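Local coordinates for 5-ketofructose reductase (Gluconobacter sp., PDB 7COK), which probably catalyses the NADPH-dependent reduction of 5-ketofructose to fructose, as a member of the shikimate dehydrogenase family, at residues Thr118-Pro122 and Ala123-Val127. Residues are numbered along the deposited sequence; the frame is centred on the assembly and turned at random.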
ATOM      1  N   THR A 118       0.933 -28.069  18.267  1.00 18.16           N
ATOM      2  CA  THR A 118       0.576 -27.723  19.661  1.00 19.78           C
ATOM      3  C   THR A 118       0.048 -28.916  20.452  1.00 19.88           C
ATOM      4  O   THR A 118      -0.006 -28.862  21.691  1.00 20.35           O
ATOM      5  CB  THR A 118      -0.447 -26.560  19.786  1.00 19.71           C
ATOM      6  OG1 THR A 118      -1.700 -26.951  19.237  1.00 21.27           O
ATOM      7  CG2 THR A 118       0.046 -25.296  19.086  1.00 19.97           C
ATOM      8  N   VAL A 119      -0.391 -29.967  19.763  1.00 19.48           N
ATOM      9  CA  VAL A 119      -0.983 -31.116  20.472  1.00 20.42           C
ATOM     10  C   VAL A 119      -0.213 -32.426  20.307  1.00 21.44           C
ATOM     11  O   VAL A 119      -0.232 -33.264  21.210  1.00 22.96           O
ATOM     12  CB  VAL A 119      -2.497 -31.289  20.182  1.00 21.23           C
ATOM     13  CG1 VAL A 119      -3.273 -30.062  20.662  1.00 21.20           C
ATOM     14  CG2 VAL A 119      -2.775 -31.553  18.709  1.00 20.81           C
ATOM     15  N   THR A 120       0.424 -32.607  19.153  1.00 21.10           N
ATOM     16  CA  THR A 120       1.158 -33.838  18.845  1.00 23.76           C
ATOM     17  C   THR A 120       2.076 -33.644  17.633  1.00 23.59           C
ATOM     18  O   THR A 120       1.957 -32.643  16.899  1.00 23.37           O
ATOM     19  CB  THR A 120       0.192 -35.050  18.665  1.00 25.97           C
ATOM     20  OG1 THR A 120       0.943 -36.223  18.344  1.00 28.34           O
ATOM     21  CG2 THR A 120      -0.874 -34.790  17.592  1.00 26.98           C
ATOM     22  N   SER A 121       2.997 -34.583  17.430  1.00 21.51           N
ATOM     23  CA  SER A 121       3.850 -34.562  16.240  1.00 21.40           C
ATOM     24  C   SER A 121       3.179 -35.310  15.097  1.00 21.31           C
ATOM     25  O   SER A 121       2.537 -36.331  15.327  1.00 22.63           O
ATOM     26  CB  SER A 121       5.219 -35.182  16.531  1.00 22.94           C
ATOM     27  OG  SER A 121       6.052 -35.127  15.376  1.00 24.66           O
ATOM     28  N   PRO A 122       3.342 -34.811  13.860  1.00 20.89           N
ATOM     29  CA  PRO A 122       2.823 -35.520  12.691  1.00 19.97           C
ATOM     30  C   PRO A 122       3.629 -36.759  12.307  1.00 18.93           C
ATOM     31  O   PRO A 122       3.115 -37.607  11.579  1.00 18.89           O
ATOM     32  CB  PRO A 122       2.942 -34.481  11.572  1.00 20.28           C
ATOM     33  CG  PRO A 122       4.014 -33.552  12.024  1.00 21.54           C
ATOM     34  CD  PRO A 122       3.819 -33.457  13.503  1.00 21.19           C
ATOM     35  N   ALA A 123       4.872 -36.861  12.788  1.00 18.41           N
ATOM     36  CA  ALA A 123       5.789 -37.886  12.291  1.00 17.75           C
ATOM     37  C   ALA A 123       5.289 -39.273  12.699  1.00 17.58           C
ATOM     38  O   ALA A 123       4.959 -39.496  13.862  1.00 18.62           O
ATOM     39  CB  ALA A 123       7.205 -37.638  12.797  1.00 17.90           C
ATOM     40  N   GLY A 124       5.171 -40.168  11.714  1.00 17.54           N
ATOM     41  CA  GLY A 124       4.732 -41.542  11.961  1.00 16.80           C
ATOM     42  C   GLY A 124       3.233 -41.729  12.108  1.00 17.85           C
ATOM     43  O   GLY A 124       2.787 -42.836  12.332  1.00 18.32           O
ATOM     44  N   LYS A 125       2.464 -40.651  11.984  1.00 17.12           N
ATOM     45  CA  LYS A 125       1.021 -40.697  12.195  1.00 16.81           C
ATOM     46  C   LYS A 125       0.245 -41.166  10.976  1.00 16.33           C
ATOM     47  O   LYS A 125       0.701 -41.019   9.836  1.00 14.82           O
ATOM     48  CB  LYS A 125       0.487 -39.320  12.645  1.00 18.02           C
ATOM     49  CG  LYS A 125       1.013 -38.794  13.981  1.00 20.43           C
ATOM     50  CD  LYS A 125       0.734 -39.773  15.111  1.00 22.17           C
ATOM     51  CE  LYS A 125       0.366 -39.064  16.397  1.00 23.59           C
ATOM     52  NZ  LYS A 125       1.574 -38.462  16.995  1.00 25.47           N
ATOM     53  N   ARG A 126      -0.918 -41.750  11.251  1.00 15.36           N
ATOM     54  CA  ARG A 126      -1.870 -42.142  10.220  1.00 15.43           C
ATOM     55  C   ARG A 126      -3.018 -41.147  10.208  1.00 14.91           C
ATOM     56  O   ARG A 126      -3.684 -40.899  11.226  1.00 14.67           O
ATOM     57  CB  ARG A 126      -2.355 -43.566  10.448  1.00 17.19           C
ATOM     58  CG  ARG A 126      -1.190 -44.532  10.528  1.00 18.45           C
ATOM     59  CD  ARG A 126      -1.635 -45.968  10.705  1.00 19.01           C
ATOM     60  NE  ARG A 126      -2.401 -46.477   9.562  1.00 20.35           N
ATOM     61  CZ  ARG A 126      -1.888 -47.031   8.462  1.00 20.62           C
ATOM     62  NH1 ARG A 126      -2.713 -47.455   7.512  1.00 21.96           N
ATOM     63  NH2 ARG A 126      -0.574 -47.156   8.302  1.00 22.52           N
ATOM     64  N   VAL A 127      -3.227 -40.553   9.034  1.00 14.14           N
ATOM     65  CA  VAL A 127      -4.074 -39.377   8.868  1.00 13.68           C
ATOM     66  C   VAL A 127      -5.189 -39.630   7.851  1.00 13.23           C
ATOM     67  O   VAL A 127      -4.951 -40.259   6.812  1.00 13.66           O
ATOM     68  CB  VAL A 127      -3.260 -38.178   8.336  1.00 13.52           C
ATOM     69  CG1 VAL A 127      -4.116 -36.918   8.257  1.00 14.19           C
ATOM     70  CG2 VAL A 127      -2.017 -37.900   9.184  1.00 13.80           C
TER
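From the last position of a tight turn, Lys125 sends its side chain back to the loop before it, and its ammonium group meets two oxygens there. Lys125 NZ donates to Thr120 OG1 at 2.7 Å, the two side chains meeting tip to tip, and Lys125 NZ also donates to Ser121 O at 2.9 Å. The second bond lies in the carbonyl plane, with a C=O...N angle of 154°. Chi1 of Lys125 (-63°) puts its CG 3.2 Å from Ser121 O, and bends further out along the chain bring the amine back to Thr120 and Ser121. Thr120 OG1 stands anti to its own backbone N, which presents the hydroxyl to the amine.

Residues Pro122 to Lys125 form a type II beta turn, closed by Lys125 N donating to Pro122 O at 3.1 Å. Gly124 takes the positive phi expected at the third position of such a turn. Ala123 N, at the second, gives a weak but nearly straight bond to Ser121 OG (3.3 Å, 169°). The buried ring of Pro122 packs on Leu113 and Leu116 of helix 110-117 and on Leu143 of helix 134-145, while Arg126 enters the parallel sheet of the Rossmann-type domain. Were Lys125 replaced by an alanine, Thr120 OG1 and Ser121 O would probably lose their shared donor, leaving the loop less firmly tied to the turn. The contact thus joins loop to turn at the surface through one amine serving a hydroxyl and a carbonyl, bonds probably charge-assisted, since a lysine here is likely to be protonated.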